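Local coordinates for protein bifunctional cytochrome P450/NADPH--P450 reductase (Deinococcus aerius, PDB 7F3H) that hydroxylates organic substrates as a self-sufficient haem monooxygenase, its cytochrome P450 domain probably taking electrons from NADPH through a fused reductase domain, at residues A[42-47]-A[55-60]; A[325-330]-A[393-398]; A[332-337]-A[356-361]. All blocks are in the same frame, centred on the assembly; numbering follows the deposited sequence.

The three contacts run from the edge of the P450 beta-sheet to the haem. Interaction 1 is the outermost hairpin, with the Gln55 side chain about 13 Å from the haem. Its strand 51-56 runs alongside strand 356-359 of interaction 3, and probable hydrogen bonds join them, Ala56 N to Ala358 O (2.8 Å) and Leu360 N to Ala56 O (2.7 Å); their centres are about 10 Å apart. Interactions 2 and 3, centres about 12 Å apart, both touch the haem and meet in the hydrogen bond of Tyr335 OH with Lys396 O (2.8 Å). Interactions 1 and 2, with centres about 17 Å apart, touch through packing of Pro59 O on Ala393 CB.

Interaction 1 (A[42-47]-A[55-60])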
loop_
_atom_site.group_PDB
_atom_site.type_symbol
_atom_site.label_atom_id
_atom_site.label_comp_id
_atom_site.label_asym_id
_atom_site.label_seq_id
_atom_site.Cartn_x
_atom_site.Cartn_y
_atom_site.Cartn_z
ATOM N N GLY A 42 -4.391 -20.887 14.493
ATOM C CA GLY A 42 -4.106 -19.492 14.239
ATOM C C GLY A 42 -2.669 -19.173 13.868
ATOM O O GLY A 42 -2.362 -17.984 13.641
ATOM N N LEU A 43 -1.777 -20.176 13.783
ATOM C CA LEU A 43 -0.455 -19.924 13.212
ATOM C C LEU A 43 0.059 -21.260 12.666
ATOM O O LEU A 43 -0.308 -22.327 13.161
ATOM C CB LEU A 43 0.577 -19.344 14.236
ATOM C CG LEU A 43 1.391 -20.173 15.258
ATOM C CD1 LEU A 43 2.564 -19.402 15.938
ATOM C CD2 LEU A 43 0.594 -20.963 16.255
ATOM N N PHE A 44 0.935 -21.197 11.666
ATOM C CA PHE A 44 1.544 -22.429 11.155
ATOM C C PHE A 44 2.967 -22.156 10.690
ATOM O O PHE A 44 3.411 -21.008 10.615
ATOM C CB PHE A 44 0.722 -23.086 10.031
ATOM C CG PHE A 44 0.563 -22.226 8.793
ATOM C CD1 PHE A 44 1.612 -22.064 7.892
ATOM C CD2 PHE A 44 -0.650 -21.607 8.517
ATOM C CE1 PHE A 44 1.470 -21.287 6.775
ATOM C CE2 PHE A 44 -0.814 -20.832 7.388
ATOM C CZ PHE A 44 0.254 -20.664 6.515
ATOM N N GLN A 45 3.659 -23.246 10.348
ATOM C CA GLN A 45 5.092 -23.285 10.060
ATOM C C GLN A 45 5.342 -24.033 8.745
ATOM O O GLN A 45 4.733 -25.075 8.506
ATOM C CB GLN A 45 5.774 -24.019 11.204
ATOM C CG GLN A 45 7.194 -23.732 11.482
ATOM C CD GLN A 45 7.716 -24.698 12.539
ATOM O OE1 GLN A 45 6.966 -25.543 13.041
ATOM N NE2 GLN A 45 8.999 -24.602 12.853
ATOM N N LEU A 46 6.231 -23.497 7.894
ATOM C CA LEU A 46 6.704 -24.113 6.652
ATOM C C LEU A 46 8.222 -24.191 6.599
ATOM O O LEU A 46 8.901 -23.353 7.205
ATOM C CB LEU A 46 6.169 -23.311 5.444
ATOM C CG LEU A 46 4.666 -23.201 5.142
ATOM C CD1 LEU A 46 4.486 -22.487 3.825
ATOM C CD2 LEU A 46 3.982 -24.567 5.096
ATOM N N ASP A 47 8.781 -25.182 5.857
ATOM C CA ASP A 47 10.266 -25.254 5.666
ATOM C C ASP A 47 10.579 -24.761 4.276
ATOM O O ASP A 47 10.295 -25.448 3.300
ATOM C CB ASP A 47 10.991 -26.596 5.746
ATOM C CG ASP A 47 11.054 -27.163 7.085
ATOM O OD1 ASP A 47 10.827 -26.439 8.080
ATOM O OD2 ASP A 47 11.566 -28.367 7.115
ATOM N N GLN A 55 3.572 -18.192 9.842
ATOM C CA GLN A 55 2.424 -17.351 9.493
ATOM C C GLN A 55 1.442 -17.248 10.665
ATOM O O GLN A 55 1.046 -18.275 11.235
ATOM C CB GLN A 55 1.704 -17.904 8.258
ATOM C CG GLN A 55 2.539 -17.880 6.969
ATOM C CD GLN A 55 2.602 -16.512 6.333
ATOM O OE1 GLN A 55 1.835 -15.609 6.676
ATOM N NE2 GLN A 55 3.493 -16.359 5.377
ATOM N N ALA A 56 1.047 -16.012 11.021
ATOM C CA ALA A 56 0.147 -15.783 12.150
ATOM C C ALA A 56 -1.077 -14.980 11.749
ATOM O O ALA A 56 -0.953 -13.950 11.086
ATOM C CB ALA A 56 0.839 -15.044 13.264
ATOM N N TYR A 57 -2.246 -15.409 12.248
ATOM C CA TYR A 57 -3.538 -14.828 11.890
ATOM C C TYR A 57 -4.596 -14.892 13.005
ATOM O O TYR A 57 -5.668 -14.295 12.861
ATOM C CB TYR A 57 -4.028 -15.486 10.583
ATOM C CG TYR A 57 -3.963 -17.000 10.596
ATOM C CD1 TYR A 57 -2.759 -17.651 10.296
ATOM C CD2 TYR A 57 -5.089 -17.780 10.860
ATOM C CE1 TYR A 57 -2.662 -19.015 10.325
ATOM C CE2 TYR A 57 -4.997 -19.165 10.868
ATOM C CZ TYR A 57 -3.779 -19.768 10.606
ATOM O OH TYR A 57 -3.667 -21.134 10.599
ATOM N N ASP A 58 -4.331 -15.630 14.092
ATOM C CA ASP A 58 -5.210 -15.586 15.274
ATOM C C ASP A 58 -5.176 -14.188 15.888
ATOM O O ASP A 58 -4.078 -13.675 16.179
ATOM C CB ASP A 58 -4.771 -16.601 16.332
ATOM C CG ASP A 58 -5.713 -16.639 17.541
ATOM O OD1 ASP A 58 -6.772 -17.266 17.417
ATOM O OD2 ASP A 58 -5.402 -16.086 18.612
ATOM N N PRO A 59 -6.332 -13.549 16.121
ATOM C CA PRO A 59 -6.306 -12.161 16.629
ATOM C C PRO A 59 -5.568 -11.999 17.955
ATOM O O PRO A 59 -4.815 -11.032 18.114
ATOM C CB PRO A 59 -7.796 -11.794 16.746
ATOM C CG PRO A 59 -8.513 -12.738 15.794
ATOM C CD PRO A 59 -7.703 -14.025 15.850
ATOM N N ASN A 60 -5.664 -12.952 18.882
ATOM C CA ASN A 60 -4.960 -12.724 20.145
ATOM C C ASN A 60 -3.449 -12.917 19.993
ATOM O O ASN A 60 -2.648 -12.143 20.570
ATOM C CB ASN A 60 -5.507 -13.655 21.211
ATOM C CG ASN A 60 -6.961 -13.410 21.504
ATOM O OD1 ASN A 60 -7.415 -12.260 21.627
ATOM N ND2 ASN A 60 -7.717 -14.499 21.614
#
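The Tyr57 ring lies flat over the backbone of Gly42, whose CA makes a CH-pi contact 3.8 Å from the centroid of the Tyr57 ring while Gly42 O stands over the middle of the same face. This closes the open end of the beta hairpin 43-48/51-56, whose first strand is an outermost one in the P450 beta-sheet. CG of Tyr57 sits between its own backbone N and carbonyl carbon (chi1 49°), which folds the ring back across the hairpin instead of along it. The Phe44 and Tyr57 side chains cross at about a right angle and meet at their edges, with Phe44 CD2 3.7 Å from Tyr57 OH; one face of the Phe44 ring is covered by Gln55 CB in a second CH-pi contact. The Tyr57 hydroxyl is hydrogen-bonded to Ile39 O. With an alanine here, Gly42 would probably lose its ring cover, a gap would open beside Phe44 and Ile39 O would lack its hydroxyl mate. Gly42 O is gripped twice, by Tyr57 N at 2.9 Å and by Asp58 N at 3.1 Å, the latter bond falling on a lone pair. Glycine suits this position, since a CB would run into Asp58 CB. Phe44 and Gln55 form the hydrogen-bonded pair, with Gln55 N 2.9 Å from Phe44 O. In the adjoining non-hydrogen-bonded pair of Leu43 and Ala56, Leu43 CA makes a bent CA-H...O contact with Gln55 O, 3.0 Å away.

Interaction 2 (A[325-330]-A[393-398]). With HEM (protoporphyrin IX containing Fe), chain E.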
loop_
_atom_site.group_PDB
_atom_site.type_symbol
_atom_site.label_atom_id
_atom_site.label_comp_id
_atom_site.label_asym_id
_atom_site.label_seq_id
_atom_site.Cartn_x
_atom_site.Cartn_y
_atom_site.Cartn_z
ATOM N N ALA A 325 -12.848 -2.368 1.841
ATOM C CA ALA A 325 -12.027 -2.890 0.751
ATOM C C ALA A 325 -10.659 -3.286 1.275
ATOM O O ALA A 325 -10.154 -4.367 0.955
ATOM C CB ALA A 325 -11.896 -1.866 -0.377
ATOM N N LEU A 326 -10.093 -2.466 2.172
ATOM C CA LEU A 326 -8.830 -2.811 2.815
ATOM C C LEU A 326 -8.991 -4.025 3.735
ATOM O O LEU A 326 -8.024 -4.742 3.983
ATOM C CB LEU A 326 -8.292 -1.607 3.587
ATOM C CG LEU A 326 -7.656 -0.459 2.785
ATOM C CD1 LEU A 326 -7.193 0.663 3.687
ATOM C CD2 LEU A 326 -6.494 -0.908 1.901
ATOM N N ARG A 327 -10.191 -4.290 4.249
ATOM C CA ARG A 327 -10.337 -5.554 4.974
ATOM C C ARG A 327 -10.306 -6.760 4.025
ATOM O O ARG A 327 -9.651 -7.758 4.323
ATOM C CB ARG A 327 -11.607 -5.569 5.831
ATOM C CG ARG A 327 -11.642 -6.738 6.819
ATOM C CD ARG A 327 -12.897 -6.715 7.663
ATOM N NE ARG A 327 -14.066 -7.083 6.873
ATOM C CZ ARG A 327 -14.418 -8.336 6.600
ATOM N NH1 ARG A 327 -13.687 -9.344 7.063
ATOM N NH2 ARG A 327 -15.485 -8.569 5.842
ATOM N N PHE A 328 -11.011 -6.699 2.880
ATOM C CA PHE A 328 -10.932 -7.795 1.907
ATOM C C PHE A 328 -9.559 -7.910 1.245
ATOM O O PHE A 328 -9.104 -9.030 0.992
ATOM C CB PHE A 328 -11.940 -7.688 0.751
ATOM C CG PHE A 328 -13.296 -8.245 1.027
ATOM C CD1 PHE A 328 -13.619 -8.769 2.264
ATOM C CD2 PHE A 328 -14.154 -8.500 -0.037
ATOM C CE1 PHE A 328 -14.864 -9.340 2.497
ATOM C CE2 PHE A 328 -15.395 -9.097 0.161
ATOM C CZ PHE A 328 -15.754 -9.517 1.450
ATOM N N TRP A 329 -8.933 -6.794 0.860
ATOM C CA TRP A 329 -7.804 -6.825 -0.089
ATOM C C TRP A 329 -6.734 -5.785 0.287
ATOM O O TRP A 329 -6.343 -4.931 -0.499
ATOM C CB TRP A 329 -8.300 -6.620 -1.528
ATOM C CG TRP A 329 -9.068 -7.803 -2.065
ATOM C CD1 TRP A 329 -10.410 -7.873 -2.340
ATOM C CD2 TRP A 329 -8.528 -9.101 -2.364
ATOM N NE1 TRP A 329 -10.734 -9.143 -2.800
ATOM C CE2 TRP A 329 -9.597 -9.913 -2.805
ATOM C CE3 TRP A 329 -7.238 -9.646 -2.314
ATOM C CZ2 TRP A 329 -9.412 -11.235 -3.193
ATOM C CZ3 TRP A 329 -7.058 -10.963 -2.692
ATOM C CH2 TRP A 329 -8.139 -11.743 -3.131
ATOM N N SER A 330 -6.272 -5.859 1.536
ATOM C CA SER A 330 -5.145 -5.055 2.006
ATOM C C SER A 330 -3.900 -5.314 1.150
ATOM O O SER A 330 -3.451 -6.463 0.999
ATOM C CB SER A 330 -4.909 -5.394 3.480
ATOM O OG SER A 330 -4.041 -4.503 4.126
ATOM N N ALA A 393 -6.805 -5.988 17.486
ATOM C CA ALA A 393 -5.613 -6.452 16.793
ATOM C C ALA A 393 -5.947 -7.149 15.483
ATOM O O ALA A 393 -5.056 -7.754 14.882
ATOM C CB ALA A 393 -4.784 -7.378 17.684
ATOM N N ALA A 394 -7.196 -7.070 15.015
ATOM C CA ALA A 394 -7.623 -7.833 13.845
ATOM C C ALA A 394 -7.737 -6.995 12.571
ATOM O O ALA A 394 -8.270 -7.486 11.565
ATOM C CB ALA A 394 -8.958 -8.562 14.132
ATOM N N TYR A 395 -7.310 -5.731 12.598
ATOM C CA TYR A 395 -7.397 -4.847 11.430
ATOM C C TYR A 395 -6.110 -4.036 11.340
ATOM O O TYR A 395 -5.950 -3.022 12.031
ATOM C CB TYR A 395 -8.614 -3.948 11.537
ATOM C CG TYR A 395 -8.919 -3.143 10.306
ATOM C CD1 TYR A 395 -9.216 -3.773 9.100
ATOM C CD2 TYR A 395 -8.946 -1.747 10.349
ATOM C CE1 TYR A 395 -9.505 -3.037 7.953
ATOM C CE2 TYR A 395 -9.239 -1.014 9.217
ATOM C CZ TYR A 395 -9.517 -1.671 8.023
ATOM O OH TYR A 395 -9.828 -0.988 6.886
ATOM N N LYS A 396 -5.206 -4.456 10.464
ATOM C CA LYS A 396 -3.861 -3.880 10.406
ATOM C C LYS A 396 -3.418 -3.567 8.971
ATOM O O LYS A 396 -2.286 -3.868 8.589
ATOM C CB LYS A 396 -2.890 -4.862 11.056
ATOM C CG LYS A 396 -3.092 -5.109 12.554
ATOM C CD LYS A 396 -3.075 -3.809 13.321
ATOM C CE LYS A 396 -2.454 -3.997 14.668
ATOM N NZ LYS A 396 -2.235 -2.666 15.268
ATOM N N PRO A 397 -4.258 -2.898 8.163
ATOM C CA PRO A 397 -3.854 -2.645 6.766
ATOM C C PRO A 397 -2.769 -1.592 6.651
ATOM O O PRO A 397 -2.097 -1.517 5.615
ATOM C CB PRO A 397 -5.149 -2.191 6.092
ATOM C CG PRO A 397 -5.926 -1.575 7.166
ATOM C CD PRO A 397 -5.532 -2.229 8.489
ATOM N N PHE A 398 -2.602 -0.748 7.663
ATOM C CA PHE A 398 -1.580 0.291 7.670
ATOM C C PHE A 398 -0.490 -0.036 8.695
ATOM O O PHE A 398 0.033 0.851 9.369
ATOM C CB PHE A 398 -2.209 1.668 7.902
ATOM C CG PHE A 398 -3.115 2.119 6.758
ATOM C CD1 PHE A 398 -2.574 2.539 5.537
ATOM C CD2 PHE A 398 -4.498 2.070 6.880
ATOM C CE1 PHE A 398 -3.392 2.944 4.487
ATOM C CE2 PHE A 398 -5.342 2.461 5.828
ATOM C CZ PHE A 398 -4.784 2.909 4.629
HETATM C CHA HEM E . 4.537 1.854 5.960
HETATM C CHB HEM E . 4.360 5.766 3.083
HETATM C CHC HEM E . 0.096 4.228 1.291
HETATM C CHD HEM E . 0.430 0.188 3.950
HETATM C C1A HEM E . 4.850 3.041 5.345
HETATM C C2A HEM E . 6.069 3.795 5.549
HETATM C C3A HEM E . 6.023 4.901 4.789
HETATM C C4A HEM E . 4.796 4.839 4.010
HETATM C CMA HEM E . 7.109 6.003 4.703
HETATM C CAA HEM E . 7.150 3.413 6.572
HETATM C CBA HEM E . 6.826 4.151 7.876
HETATM C CGA HEM E . 7.882 3.917 8.956
HETATM O O1A HEM E . 8.284 4.939 9.576
HETATM O O2A HEM E . 8.425 2.789 9.161
HETATM C C1B HEM E . 3.178 5.727 2.372
HETATM C C2B HEM E . 2.688 6.740 1.446
HETATM C C3B HEM E . 1.489 6.326 0.999
HETATM C C4B HEM E . 1.224 5.017 1.566
HETATM C CMB HEM E . 3.415 8.068 1.150
HETATM C CAB HEM E . 0.533 6.939 -0.049
HETATM C CBB HEM E . 0.811 8.004 -0.804
HETATM C C1C HEM E . -0.191 2.989 1.839
HETATM C C2C HEM E . -1.398 2.180 1.619
HETATM C C3C HEM E . -1.239 1.072 2.366
HETATM C C4C HEM E . -0.005 1.156 3.086
HETATM C CMC HEM E . -2.575 2.546 0.667
HETATM C CAC HEM E . -2.131 -0.142 2.581
HETATM C CBC HEM E . -3.318 -0.255 2.004
HETATM C C1D HEM E . 1.571 0.280 4.722
HETATM C C2D HEM E . 2.072 -0.744 5.635
HETATM C C3D HEM E . 3.191 -0.263 6.175
HETATM C C4D HEM E . 3.464 1.053 5.633
HETATM C CMD HEM E . 1.433 -2.123 5.946
HETATM C CAD HEM E . 4.043 -1.012 7.183
HETATM C CBD HEM E . 4.980 -1.818 6.323
HETATM C CGD HEM E . 5.813 -2.740 7.147
HETATM O O1D HEM E . 6.849 -3.163 6.579
HETATM O O2D HEM E . 5.455 -3.044 8.332
HETATM N NA HEM E . 4.117 3.695 4.378
HETATM N NB HEM E . 2.262 4.704 2.431
HETATM N NC HEM E . 0.637 2.317 2.728
HETATM N ND HEM E . 2.443 1.357 4.752
HETATM FE FE HEM E . 2.307 3.029 3.690
HETATM O O HOH W 1 -1.629 -3.876 3.969
#
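Leu326, Tyr395 and Pro397 carry this contact between the C-terminal end of helix 317-329 and the loop that leads into the haem-binding segment of the P450 fold. Leu326 reaches toward the loop and divides its branches between protein and cofactor: CD1 of Leu326 lies 3.4 Å from Phe398 CE2, the two side chains crossing at about a right angle, while CD2 of Leu326 approaches the haem vinyl carbon CBC. Its CG is anti to the carbonyl carbon (chi1 -75°), and from there the fork extends past Pro397 to the porphyrin rim. Nearer the backbone, Leu326 CB packs against Pro397 CB at 4.1 Å and against Tyr395 OH at 3.7 Å.

Tyr395 reaches across to the helix, with Arg327 N in its plane at the ring edge, and Arg327 CB 3.9 Å from Tyr395 CE1. Pro397 CD sits over the centre of one face of the same ring, so the loop folds its proline onto its own tyrosine. The Tyr395 hydroxyl is held by Asp323 O, one turn back in the helix.

No direct hydrogen bond joins the segments. Instead a water bridges Ser330 OG and Pro397 O, donating to the latter over 2.9 Å, and Ser330 OG also rests 3.2 Å from Pro397 CB. Phe398 follows with CE1 3.6 Å from haem C3C; it is the phenylalanine that opens the P450 signature around Cys405, the expected thiolate ligand.

The helix carries the family's ExxR motif, with Arg327 salt-bridged to Glu324 and also hydrogen-bonded through NH1 to His365 O. Helix 254-285 packs on Leu326 through Leu275, His365 of helix 361-365 touches Ser330 and Pro397, and helix 408-425 backs Phe398.

Interaction 3 (A[332-337]-A[356-361]); sequences IPNYAV and QVALLI. With HEM (protoporphyrin IX containing Fe), chain E.
The Tyr335 ring meets two aliphatic side chains obliquely, Leu359 CD1 lying 3.5 Å from Tyr335 CE1 and Ile361 CD1 lying 3.8 Å from Tyr335 CE2, while Ile332 O sits at the ring edge in its plane. The haem propionate oxygen O2D also approaches obliquely, 3.6 Å from Tyr335 CD1. This cluster lies where the antiparallel strands 336-339 and 356-359 of the P450 beta-sheet run out beside the cofactor. CG of Tyr335 stands between the backbone N and the carbonyl carbon (chi1 64°), and although CB points away from segment 356-361, the ring swings back between that segment and the haem.

Val337 and Val357 form a hydrogen-bonded pair, with Val357 N 2.8 Å from Val337 O and Val337 N returning a bond to Val357 O. Ala336 and Ala358 form the next, non-hydrogen-bonded pair, and Leu359 N then bonds Tyr335 O at 3.0 Å. Beyond it Leu360 makes an inverse gamma turn and stands at the N-cap of helix 361-365. Ile332 reaches the porphyrin itself, its CD1 lying 3.7 Å from haem C1D. At the far end Ile361 N donates to Pro333 O over 3.2 Å, the donor tilted 31° from the carbonyl plane.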
loop_
_atom_site.group_PDB
_atom_site.type_symbol
_atom_site.label_atom_id
_atom_site.label_comp_id
_atom_site.label_asym_id
_atom_site.label_seq_id
_atom_site.Cartn_x
_atom_site.Cartn_y
_atom_site.Cartn_z
ATOM N N ILE A 332 -0.583 -4.469 1.224
ATOM C CA ILE A 332 0.627 -5.126 1.726
ATOM C C ILE A 332 0.173 -6.222 2.672
ATOM O O ILE A 332 -0.101 -5.957 3.857
ATOM C CB ILE A 332 1.621 -4.188 2.427
ATOM C CG1 ILE A 332 2.078 -3.030 1.527
ATOM C CG2 ILE A 332 2.832 -5.013 2.825
ATOM C CD1 ILE A 332 3.017 -2.000 2.241
ATOM N N PRO A 333 0.034 -7.454 2.188
ATOM C CA PRO A 333 -0.688 -8.483 2.960
ATOM C C PRO A 333 0.142 -9.435 3.826
ATOM O O PRO A 333 -0.453 -10.338 4.423
ATOM C CB PRO A 333 -1.406 -9.253 1.842
ATOM C CG PRO A 333 -0.416 -9.216 0.676
ATOM C CD PRO A 333 0.338 -7.887 0.812
ATOM N N ASN A 334 1.466 -9.307 3.938
ATOM C CA ASN A 334 2.207 -10.342 4.669
ATOM C C ASN A 334 3.468 -9.783 5.308
ATOM O O ASN A 334 4.498 -10.463 5.366
ATOM C CB ASN A 334 2.558 -11.532 3.768
ATOM C CG ASN A 334 2.508 -12.851 4.509
ATOM O OD1 ASN A 334 1.890 -12.962 5.588
ATOM N ND2 ASN A 334 3.159 -13.857 3.953
ATOM N N TYR A 335 3.408 -8.541 5.787
ATOM C CA TYR A 335 4.538 -7.947 6.484
ATOM C C TYR A 335 4.751 -8.623 7.827
ATOM O O TYR A 335 3.816 -9.166 8.433
ATOM C CB TYR A 335 4.326 -6.447 6.643
ATOM C CG TYR A 335 3.150 -6.003 7.506
ATOM C CD1 TYR A 335 3.297 -5.833 8.867
ATOM C CD2 TYR A 335 1.903 -5.722 6.941
ATOM C CE1 TYR A 335 2.237 -5.395 9.656
ATOM C CE2 TYR A 335 0.828 -5.267 7.726
ATOM C CZ TYR A 335 1.007 -5.123 9.094
ATOM O OH TYR A 335 -0.018 -4.684 9.927
ATOM N N ALA A 336 6.012 -8.605 8.282
ATOM C CA ALA A 336 6.464 -9.478 9.360
ATOM C C ALA A 336 7.174 -8.711 10.458
ATOM O O ALA A 336 7.776 -7.649 10.226
ATOM C CB ALA A 336 7.417 -10.563 8.847
ATOM N N VAL A 337 7.110 -9.300 11.658
ATOM C CA VAL A 337 7.831 -8.825 12.834
ATOM C C VAL A 337 8.902 -9.835 13.211
ATOM O O VAL A 337 8.819 -11.026 12.903
ATOM C CB VAL A 337 6.890 -8.563 14.039
ATOM C CG1 VAL A 337 6.015 -7.374 13.754
ATOM C CG2 VAL A 337 6.041 -9.798 14.366
ATOM N N GLN A 356 11.488 -14.523 12.366
ATOM C CA GLN A 356 10.416 -13.713 11.781
ATOM C C GLN A 356 9.064 -14.409 11.924
ATOM O O GLN A 356 8.953 -15.624 11.715
ATOM C CB GLN A 356 10.662 -13.479 10.286
ATOM C CG GLN A 356 11.656 -12.403 9.940
ATOM C CD GLN A 356 11.731 -12.172 8.454
ATOM O OE1 GLN A 356 10.820 -11.608 7.858
ATOM N NE2 GLN A 356 12.802 -12.646 7.837
ATOM N N VAL A 357 8.026 -13.634 12.217
ATOM C CA VAL A 357 6.640 -14.102 12.146
ATOM C C VAL A 357 5.877 -13.171 11.222
ATOM O O VAL A 357 5.850 -11.953 11.449
ATOM C CB VAL A 357 5.967 -14.159 13.521
ATOM C CG1 VAL A 357 4.531 -14.687 13.373
ATOM C CG2 VAL A 357 6.785 -15.015 14.455
ATOM N N ALA A 358 5.372 -13.718 10.119
ATOM C CA ALA A 358 4.561 -12.944 9.193
ATOM C C ALA A 358 3.127 -12.820 9.712
ATOM O O ALA A 358 2.524 -13.811 10.146
ATOM C CB ALA A 358 4.602 -13.585 7.800
ATOM N N LEU A 359 2.577 -11.606 9.669
ATOM C CA LEU A 359 1.143 -11.420 9.899
ATOM C C LEU A 359 0.375 -11.752 8.623
ATOM O O LEU A 359 0.463 -11.023 7.622
ATOM C CB LEU A 359 0.831 -9.998 10.353
ATOM C CG LEU A 359 1.689 -9.334 11.425
ATOM C CD1 LEU A 359 1.135 -7.975 11.734
ATOM C CD2 LEU A 359 1.684 -10.168 12.671
ATOM N N LEU A 360 -0.436 -12.806 8.663
ATOM C CA LEU A 360 -1.188 -13.226 7.473
ATOM C C LEU A 360 -2.479 -12.403 7.375
ATOM O O LEU A 360 -3.579 -12.848 7.713
ATOM C CB LEU A 360 -1.434 -14.732 7.527
ATOM C CG LEU A 360 -2.060 -15.380 6.302
ATOM C CD1 LEU A 360 -1.219 -15.150 5.023
ATOM C CD2 LEU A 360 -2.279 -16.867 6.581
ATOM N N ILE A 361 -2.310 -11.180 6.837
ATOM C CA ILE A 361 -3.378 -10.171 6.896
ATOM C C ILE A 361 -4.702 -10.661 6.324
ATOM O O ILE A 361 -5.743 -10.441 6.962
ATOM C CB ILE A 361 -2.900 -8.873 6.221
ATOM C CG1 ILE A 361 -1.657 -8.269 6.889
ATOM C CG2 ILE A 361 -4.018 -7.826 6.182
ATOM C CD1 ILE A 361 -1.873 -7.794 8.378
HETATM C CHA HEM E . 4.537 1.854 5.960
HETATM C CHB HEM E . 4.360 5.766 3.083
HETATM C CHC HEM E . 0.096 4.228 1.291
HETATM C CHD HEM E . 0.430 0.188 3.950
HETATM C C1A HEM E . 4.850 3.041 5.345
HETATM C C2A HEM E . 6.069 3.795 5.549
HETATM C C3A HEM E . 6.023 4.901 4.789
HETATM C C4A HEM E . 4.796 4.839 4.010
HETATM C CMA HEM E . 7.109 6.003 4.703
HETATM C CAA HEM E . 7.150 3.413 6.572
HETATM C CBA HEM E . 6.826 4.151 7.876
HETATM C CGA HEM E . 7.882 3.917 8.956
HETATM O O1A HEM E . 8.284 4.939 9.576
HETATM O O2A HEM E . 8.425 2.789 9.161
HETATM C C1B HEM E . 3.178 5.727 2.372
HETATM C C2B HEM E . 2.688 6.740 1.446
HETATM C C3B HEM E . 1.489 6.326 0.999
HETATM C C4B HEM E . 1.224 5.017 1.566
HETATM C CMB HEM E . 3.415 8.068 1.150
HETATM C CAB HEM E . 0.533 6.939 -0.049
HETATM C CBB HEM E . 0.811 8.004 -0.804
HETATM C C1C HEM E . -0.191 2.989 1.839
HETATM C C2C HEM E . -1.398 2.180 1.619
HETATM C C3C HEM E . -1.239 1.072 2.366
HETATM C C4C HEM E . -0.005 1.156 3.086
HETATM C CMC HEM E . -2.575 2.546 0.667
HETATM C CAC HEM E . -2.131 -0.142 2.581
HETATM C CBC HEM E . -3.318 -0.255 2.004
HETATM C C1D HEM E . 1.571 0.280 4.722
HETATM C C2D HEM E . 2.072 -0.744 5.635
HETATM C C3D HEM E . 3.191 -0.263 6.175
HETATM C C4D HEM E . 3.464 1.053 5.633
HETATM C CMD HEM E . 1.433 -2.123 5.946
HETATM C CAD HEM E . 4.043 -1.012 7.183
HETATM C CBD HEM E . 4.980 -1.818 6.323
HETATM C CGD HEM E . 5.813 -2.740 7.147
HETATM O O1D HEM E . 6.849 -3.163 6.579
HETATM O O2D HEM E . 5.455 -3.044 8.332
HETATM N NA HEM E . 4.117 3.695 4.378
HETATM N NB HEM E . 2.262 4.704 2.431
HETATM N NC HEM E . 0.637 2.317 2.728
HETATM N ND HEM E . 2.443 1.357 4.752
HETATM FE FE HEM E . 2.307 3.029 3.690
#